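Local atomic coordinates of tripeptidase (Staphylococcus aureus subsp. aureus, PDB entry 3RZA), a protein that probably acts as a metal-dependent aminopeptidase of the M20 peptidase family, removing the N-terminal residue from tripeptides. Residues A229-I232 with S233-L237; E290-A293 with S294-G298; M137-V140 with L141-K145. All coordinates share one frame; numbering follows the deposited sequence. Where two conformers were deposited one is given.

Interaction 1: residues A229-I232 with S233-L237; sequences AKAI and SRMKL
I232 and L237 meet where the chain turns out of helix 224-234 into an extended course. The CG2 methyl of I232 stands anti to its backbone N, toward the onward chain, and lies 3.8 Å from CD1 of L237, the two branched side chains set at a slant. Both also rest on I248, and I232 packs on A229 of the second subunit; aliphatic residues suit a face covered by strand 244-253 and, for I232, by that neighbouring chain. Next to them selenomethionine M235 curls round the last turn: its CB is 3.4 Å from the carbonyl O of I232, and a bend at the selenium (chi3 -81°) swings CE back to 4.4 Å from CB of A231. This flexible chain packs on V288 and F289 of helix 275-295, and the small A231 on F289. The helix ends in a three-residue bond from M235 N to I232 O, 3.3 Å.

The outer side is looser. R234 passes its CG over K230 O (3.3 Å), then runs extended to a salt bridge with E295; K230 leads off separately, its NZ 6.2 Å from R234 NH2, and E295 probably offsets the like charges. Exposed S233 makes a weak OG-to-OG hydrogen bond with S233 of the second subunit. A helix laid on an antiparallel sheet and facing its dimer mate is typical of the lid, or dimerisation, domain of M20 peptidases.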
loop_
_atom_site.group_PDB
_atom_site.type_symbol
_atom_site.label_atom_id
_atom_site.label_comp_id
_atom_site.label_asym_id
_atom_site.label_seq_id
_atom_site.Cartn_x
_atom_site.Cartn_y
_atom_site.Cartn_z
ATOM N N ALA A 229 7.501 -11.591 -1.347
ATOM C CA ALA A 229 6.921 -12.403 -2.429
ATOM C C ALA A 229 7.449 -13.832 -2.430
ATOM O O ALA A 229 6.670 -14.781 -2.552
ATOM C CB ALA A 229 7.166 -11.761 -3.783
ATOM N N LYS A 230 8.760 -13.987 -2.286
ATOM C CA LYS A 230 9.350 -15.313 -2.214
ATOM C C LYS A 230 8.853 -16.084 -0.986
ATOM O O LYS A 230 8.476 -17.249 -1.125
ATOM C CB LYS A 230 10.888 -15.258 -2.266
ATOM C CG LYS A 230 11.411 -15.017 -3.664
ATOM C CD LYS A 230 12.917 -14.837 -3.693
ATOM C CE LYS A 230 13.432 -14.844 -5.132
ATOM N NZ LYS A 230 14.899 -14.767 -5.237
ATOM N N ALA A 231 8.768 -15.415 0.180
ATOM C CA ALA A 231 8.256 -16.061 1.408
ATOM C C ALA A 231 6.838 -16.628 1.211
ATOM O O ALA A 231 6.593 -17.804 1.505
ATOM C CB ALA A 231 8.285 -15.108 2.576
ATOM N N ILE A 232 5.964 -15.806 0.628
ATOM C CA ILE A 232 4.585 -16.175 0.285
ATOM C C ILE A 232 4.498 -17.355 -0.695
ATOM O O ILE A 232 3.643 -18.242 -0.503
ATOM C CB ILE A 232 3.791 -14.970 -0.295
ATOM C CG1 ILE A 232 3.506 -13.934 0.783
ATOM C CG2 ILE A 232 2.473 -15.424 -0.924
ATOM C CD1 ILE A 232 2.908 -12.620 0.183
ATOM N N SER A 233 5.387 -17.399 -1.692
ATOM C CA SER A 233 5.436 -18.534 -2.651
ATOM C C SER A 233 5.888 -19.851 -2.005
ATOM O O SER A 233 5.504 -20.928 -2.452
ATOM C CB SER A 233 6.343 -18.210 -3.852
ATOM O OG SER A 233 6.635 -19.375 -4.624
ATOM N N ARG A 234 6.710 -19.761 -0.950
ATOM C CA ARG A 234 7.164 -20.952 -0.205
ATOM C C ARG A 234 6.126 -21.523 0.782
ATOM O O ARG A 234 6.300 -22.619 1.255
ATOM C CB ARG A 234 8.443 -20.638 0.578
ATOM C CG ARG A 234 9.604 -20.208 -0.270
ATOM C CD ARG A 234 10.782 -19.852 0.600
ATOM N NE ARG A 234 11.911 -19.349 -0.188
ATOM C CZ ARG A 234 13.190 -19.298 0.219
ATOM N NH1 ARG A 234 13.549 -19.666 1.450
ATOM N NH2 ARG A 234 14.124 -18.841 -0.616
HETATM N N MSE A 235 5.051 -20.772 1.058
HETATM C CA MSE A 235 4.201 -20.936 2.234
HETATM C C MSE A 235 3.011 -21.766 1.844
HETATM O O MSE A 235 2.552 -21.659 0.720
HETATM C CB MSE A 235 3.726 -19.528 2.678
HETATM C CG MSE A 235 3.346 -19.408 4.084
HETATM SE SE MSE A 235 3.227 -17.564 4.601
HETATM C CE MSE A 235 5.153 -17.205 4.914
ATOM N N LYS A 236 2.515 -22.594 2.758
ATOM C CA LYS A 236 1.203 -23.244 2.626
ATOM C C LYS A 236 0.147 -22.192 2.964
ATOM O O LYS A 236 0.212 -21.544 4.025
ATOM C CB LYS A 236 1.070 -24.434 3.575
ATOM C CG LYS A 236 2.106 -25.571 3.361
ATOM C CD LYS A 236 1.702 -26.886 4.120
ATOM C CE LYS A 236 2.854 -27.577 4.965
ATOM N NZ LYS A 236 2.649 -27.437 6.490
ATOM N N LEU A 237 -0.772 -21.970 2.039
ATOM C CA LEU A 237 -1.768 -20.902 2.144
ATOM C C LEU A 237 -3.044 -21.378 1.485
ATOM O O LEU A 237 -3.039 -22.386 0.787
ATOM C CB LEU A 237 -1.266 -19.645 1.423
ATOM C CG LEU A 237 -0.160 -18.832 2.066
ATOM C CD1 LEU A 237 0.337 -17.750 1.111
ATOM C CD2 LEU A 237 -0.617 -18.207 3.356
#

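Interaction 2: residues E290-A293 with S294-G298; sequences ETTA and SELGG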
loop_
_atom_site.group_PDB
_atom_site.type_symbol
_atom_site.label_atom_id
_atom_site.label_comp_id
_atom_site.label_asym_id
_atom_site.label_seq_id
_atom_site.Cartn_x
_atom_site.Cartn_y
_atom_site.Cartn_z
ATOM N N GLU A 290 10.931 -15.646 8.461
ATOM C CA GLU A 290 12.211 -15.416 9.120
ATOM C C GLU A 290 13.397 -16.005 8.345
ATOM O O GLU A 290 14.364 -15.277 8.041
ATOM C CB GLU A 290 12.170 -15.944 10.551
ATOM C CG GLU A 290 11.226 -15.100 11.462
ATOM C CD GLU A 290 11.133 -15.612 12.915
ATOM O OE1 GLU A 290 11.465 -16.795 13.159
ATOM O OE2 GLU A 290 10.698 -14.833 13.812
ATOM N N THR A 291 13.275 -17.270 7.931
ATOM C CA THR A 291 14.349 -17.953 7.206
ATOM C C THR A 291 14.530 -17.417 5.783
ATOM O O THR A 291 15.659 -17.319 5.330
ATOM C CB THR A 291 14.157 -19.490 7.163
ATOM O OG1 THR A 291 12.909 -19.791 6.550
ATOM C CG2 THR A 291 14.172 -20.068 8.532
ATOM N N THR A 292 13.431 -17.051 5.094
ATOM C CA THR A 292 13.526 -16.453 3.751
ATOM C C THR A 292 14.196 -15.072 3.766
ATOM O O THR A 292 15.059 -14.782 2.911
ATOM C CB THR A 292 12.147 -16.329 3.063
ATOM O OG1 THR A 292 11.552 -17.625 2.974
ATOM C CG2 THR A 292 12.275 -15.733 1.629
ATOM N N ALA A 293 13.778 -14.227 4.714
ATOM C CA ALA A 293 14.395 -12.914 4.933
ATOM C C ALA A 293 15.891 -13.029 5.213
ATOM O O ALA A 293 16.707 -12.356 4.579
ATOM C CB ALA A 293 13.698 -12.180 6.083
ATOM N N SER A 294 16.236 -13.910 6.124
ATOM C CA SER A 294 17.632 -14.090 6.525
ATOM C C SER A 294 18.508 -14.632 5.385
ATOM O O SER A 294 19.592 -14.087 5.144
ATOM C CB SER A 294 17.718 -14.998 7.744
ATOM O OG SER A 294 19.045 -15.308 8.018
ATOM N N GLU A 295 18.018 -15.669 4.687
ATOM C CA GLU A 295 18.704 -16.249 3.487
ATOM C C GLU A 295 19.074 -15.198 2.439
ATOM O O GLU A 295 20.146 -15.245 1.897
ATOM C CB GLU A 295 17.840 -17.326 2.793
ATOM C CG GLU A 295 17.954 -18.741 3.369
ATOM C CD GLU A 295 16.858 -19.705 2.847
ATOM O OE1 GLU A 295 16.411 -19.561 1.675
ATOM O OE2 GLU A 295 16.439 -20.610 3.618
ATOM N N LEU A 296 18.156 -14.258 2.185
ATOM C CA LEU A 296 18.300 -13.250 1.133
ATOM C C LEU A 296 18.941 -11.933 1.619
ATOM O O LEU A 296 19.110 -11.003 0.823
ATOM C CB LEU A 296 16.924 -12.993 0.481
ATOM C CG LEU A 296 16.303 -14.196 -0.260
ATOM C CD1 LEU A 296 14.806 -13.948 -0.636
ATOM C CD2 LEU A 296 17.105 -14.533 -1.503
ATOM N N GLY A 297 19.302 -11.858 2.906
ATOM C CA GLY A 297 20.043 -10.711 3.464
ATOM C C GLY A 297 19.189 -9.614 4.100
ATOM O O GLY A 297 19.690 -8.537 4.364
ATOM N N GLY A 298 17.905 -9.892 4.331
ATOM C CA GLY A 298 17.035 -9.027 5.089
ATOM C C GLY A 298 16.703 -9.582 6.453
ATOM O O GLY A 298 17.393 -10.441 6.979
#
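A Schellman motif finishes helix 275-295, folding G298 back onto A293. The N-H of G298 reaches the carbonyl O of A293 at 2.8 Å, and inside that loop G297 N bonds S294 O at 3.2 Å. G297 carries the reversal with a positive phi of 94°; a side chain there would be jammed against the carbonyl O of L296, which is why glycine occupies the position. L296 N bonds T292 O at 3.2 Å and only weakly reaches A293 O. The CB of A293 comes within 4.0 Å of the G298 carbonyl carbon, so a small residue suits the place where the chain returns.

On the adjoining side of the last turn, T292 and L296 lie side by side and point the same way, with CG2 of T292 3.8 Å from CD1 of L296. The threonine can serve two purposes because its methyl is anti to the backbone N (OG1 at chi1 -58°) while OG1 stays beside that N and bonds V288 O. On the solvent side E295 extends past T291 O, its CG 3.3 Å away, and its OE1 pairs with R234. Toward helix 224-234, A293 and L296 pack on I227, and L296 also touches K230; beyond G298 the chain enters strand 299-312 of the sheet shared by both helices.

Interaction 3: residues M137-V140 with L141-K145; sequences MLEV and LQVIK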
loop_
_atom_site.group_PDB
_atom_site.type_symbol
_atom_site.label_atom_id
_atom_site.label_comp_id
_atom_site.label_asym_id
_atom_site.label_seq_id
_atom_site.Cartn_x
_atom_site.Cartn_y
_atom_site.Cartn_z
HETATM N N MSE A 137 -35.501 -12.428 20.871
HETATM C CA MSE A 137 -35.482 -12.455 22.344
HETATM C C MSE A 137 -36.624 -11.641 22.986
HETATM O O MSE A 137 -37.337 -12.142 23.867
HETATM C CB MSE A 137 -34.166 -11.904 22.880
HETATM C CG MSE A 137 -32.938 -12.767 22.694
HETATM SE SE MSE A 137 -31.395 -11.710 23.207
HETATM C CE MSE A 137 -30.159 -13.079 22.891
ATOM N N LEU A 138 -36.794 -10.394 22.541
ATOM C CA LEU A 138 -37.793 -9.490 23.152
ATOM C C LEU A 138 -39.223 -10.006 22.954
ATOM O O LEU A 138 -40.010 -10.016 23.893
ATOM C CB LEU A 138 -37.645 -8.059 22.609
ATOM C CG LEU A 138 -36.325 -7.359 23.003
ATOM C CD1 LEU A 138 -36.010 -6.172 22.095
ATOM C CD2 LEU A 138 -36.365 -6.920 24.425
ATOM N N GLU A 139 -39.528 -10.455 21.739
ATOM C CA GLU A 139 -40.818 -11.053 21.433
ATOM C C GLU A 139 -41.090 -12.293 22.283
ATOM O O GLU A 139 -42.172 -12.423 22.835
ATOM C CB GLU A 139 -40.899 -11.421 19.932
ATOM C CG GLU A 139 -42.170 -12.193 19.501
ATOM C CD GLU A 139 -43.462 -11.424 19.768
ATOM O OE1 GLU A 139 -43.445 -10.165 19.755
ATOM O OE2 GLU A 139 -44.502 -12.076 19.975
ATOM N N VAL A 140 -40.127 -13.203 22.360
ATOM C CA VAL A 140 -40.280 -14.421 23.185
ATOM C C VAL A 140 -40.585 -14.085 24.654
ATOM O O VAL A 140 -41.498 -14.680 25.250
ATOM C CB VAL A 140 -39.032 -15.377 23.073
ATOM C CG1 VAL A 140 -39.024 -16.437 24.193
ATOM C CG2 VAL A 140 -39.017 -16.047 21.732
ATOM N N LEU A 141 -39.867 -13.101 25.208
ATOM C CA LEU A 141 -40.116 -12.653 26.592
ATOM C C LEU A 141 -41.529 -12.133 26.751
ATOM O O LEU A 141 -42.199 -12.482 27.725
ATOM C CB LEU A 141 -39.101 -11.579 27.046
ATOM C CG LEU A 141 -37.738 -12.110 27.473
ATOM C CD1 LEU A 141 -36.732 -10.983 27.576
ATOM C CD2 LEU A 141 -37.829 -12.902 28.823
ATOM N N GLN A 142 -41.986 -11.355 25.763
ATOM C CA GLN A 142 -43.344 -10.805 25.785
ATOM C C GLN A 142 -44.423 -11.897 25.673
ATOM O O GLN A 142 -45.437 -11.793 26.315
ATOM C CB GLN A 142 -43.533 -9.733 24.699
ATOM C CG GLN A 142 -44.749 -8.841 24.937
ATOM C CD GLN A 142 -44.584 -7.425 24.367
ATOM O OE1 GLN A 142 -43.507 -7.040 23.909
ATOM N NE2 GLN A 142 -45.665 -6.658 24.388
ATOM N N VAL A 143 -44.181 -12.948 24.869
ATOM C CA VAL A 143 -45.100 -14.121 24.794
ATOM C C VAL A 143 -45.131 -14.913 26.113
ATOM O O VAL A 143 -46.187 -15.345 26.557
ATOM C CB VAL A 143 -44.721 -15.089 23.620
ATOM C CG1 VAL A 143 -45.535 -16.401 23.678
ATOM C CG2 VAL A 143 -44.925 -14.416 22.278
ATOM N N ILE A 144 -43.963 -15.128 26.711
ATOM C CA ILE A 144 -43.866 -15.795 28.025
ATOM C C ILE A 144 -44.642 -15.035 29.125
ATOM O O ILE A 144 -45.454 -15.647 29.856
ATOM C CB ILE A 144 -42.390 -16.008 28.446
ATOM C CG1 ILE A 144 -41.759 -17.109 27.583
ATOM C CG2 ILE A 144 -42.294 -16.377 29.944
ATOM C CD1 ILE A 144 -40.221 -17.176 27.647
ATOM N N LYS A 145 -44.433 -13.719 29.183
ATOM C CA LYS A 145 -45.159 -12.838 30.099
ATOM C C LYS A 145 -46.674 -12.915 29.901
ATOM O O LYS A 145 -47.406 -13.242 30.824
ATOM C CB LYS A 145 -44.688 -11.383 29.927
ATOM C CG LYS A 145 -45.273 -10.398 30.947
ATOM C CD LYS A 145 -44.537 -9.056 30.926
ATOM C CE LYS A 145 -45.149 -8.062 31.925
ATOM N NZ LYS A 145 -44.901 -6.655 31.541
#
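V140 and I144 lean across each other at an angle on one face of helix 128-147, in a largely buried part of this helix of the metal-binding alpha/beta domain, whose first turn carries the zinc and calcium ligand D129. V140 sets CG1 anti to its backbone N (chi1 165°), which directs that methyl down the helix to within 3.7 Å of CD1 of I144. The isoleucine bends the other way, its arm running back toward the preceding turn. Beta-branched and aliphatic, the pair offers a compact surface to helix 374-393, where V384, L385 and I388 meet V140 and I388 also meets I144.

On another face E139 and V143 likewise cross at a slant, but a carboxylate is one of the partners. The glutamate chain kinks at chi2 (60°) and folds forward, so that OE2 lies only 3.3 Å from CG2 of V143. Such a buried acid needs polar company, and OE2 has it in a salt bridge with R25 of helix 23-34 and a hydrogen bond from the backbone N of N22, just before that helix; together they fix the carboxylate and would probably favour its charged form, while CG2 of V143 covers one side of OE2. L138 and L141 direct their leucine branches to F54 of helix 46-56, completing a rod covered by several neighbours. Beside the V140-I144 pair, I144 N bonds V140 O at 2.9 Å, and that same oxygen has I144 CG1 only 3.4 Å away.

In the fold
Interaction 3 comes first along the chain, then interaction 1, then interaction 2, and the spacing follows the two-domain build of M20 peptidases. Interactions 1 and 2 share the outer domain: their centres are 13 Å apart, on helices 224-234 and 275-295, which lie on one antiparallel sheet. R234 NH1 to E295 OE1, 2.9 Å, ties the two helix ends together. Interaction 3 belongs to helix 128-147 of the metal-binding domain, on the opposite side of the chain's centre, its centre 53 Å from that of interaction 1 and 61 Å from that of interaction 2. The subunit contact seen at interaction 1 thus lies in the outer domain, far from segment 137-145 of the helix that bears D129.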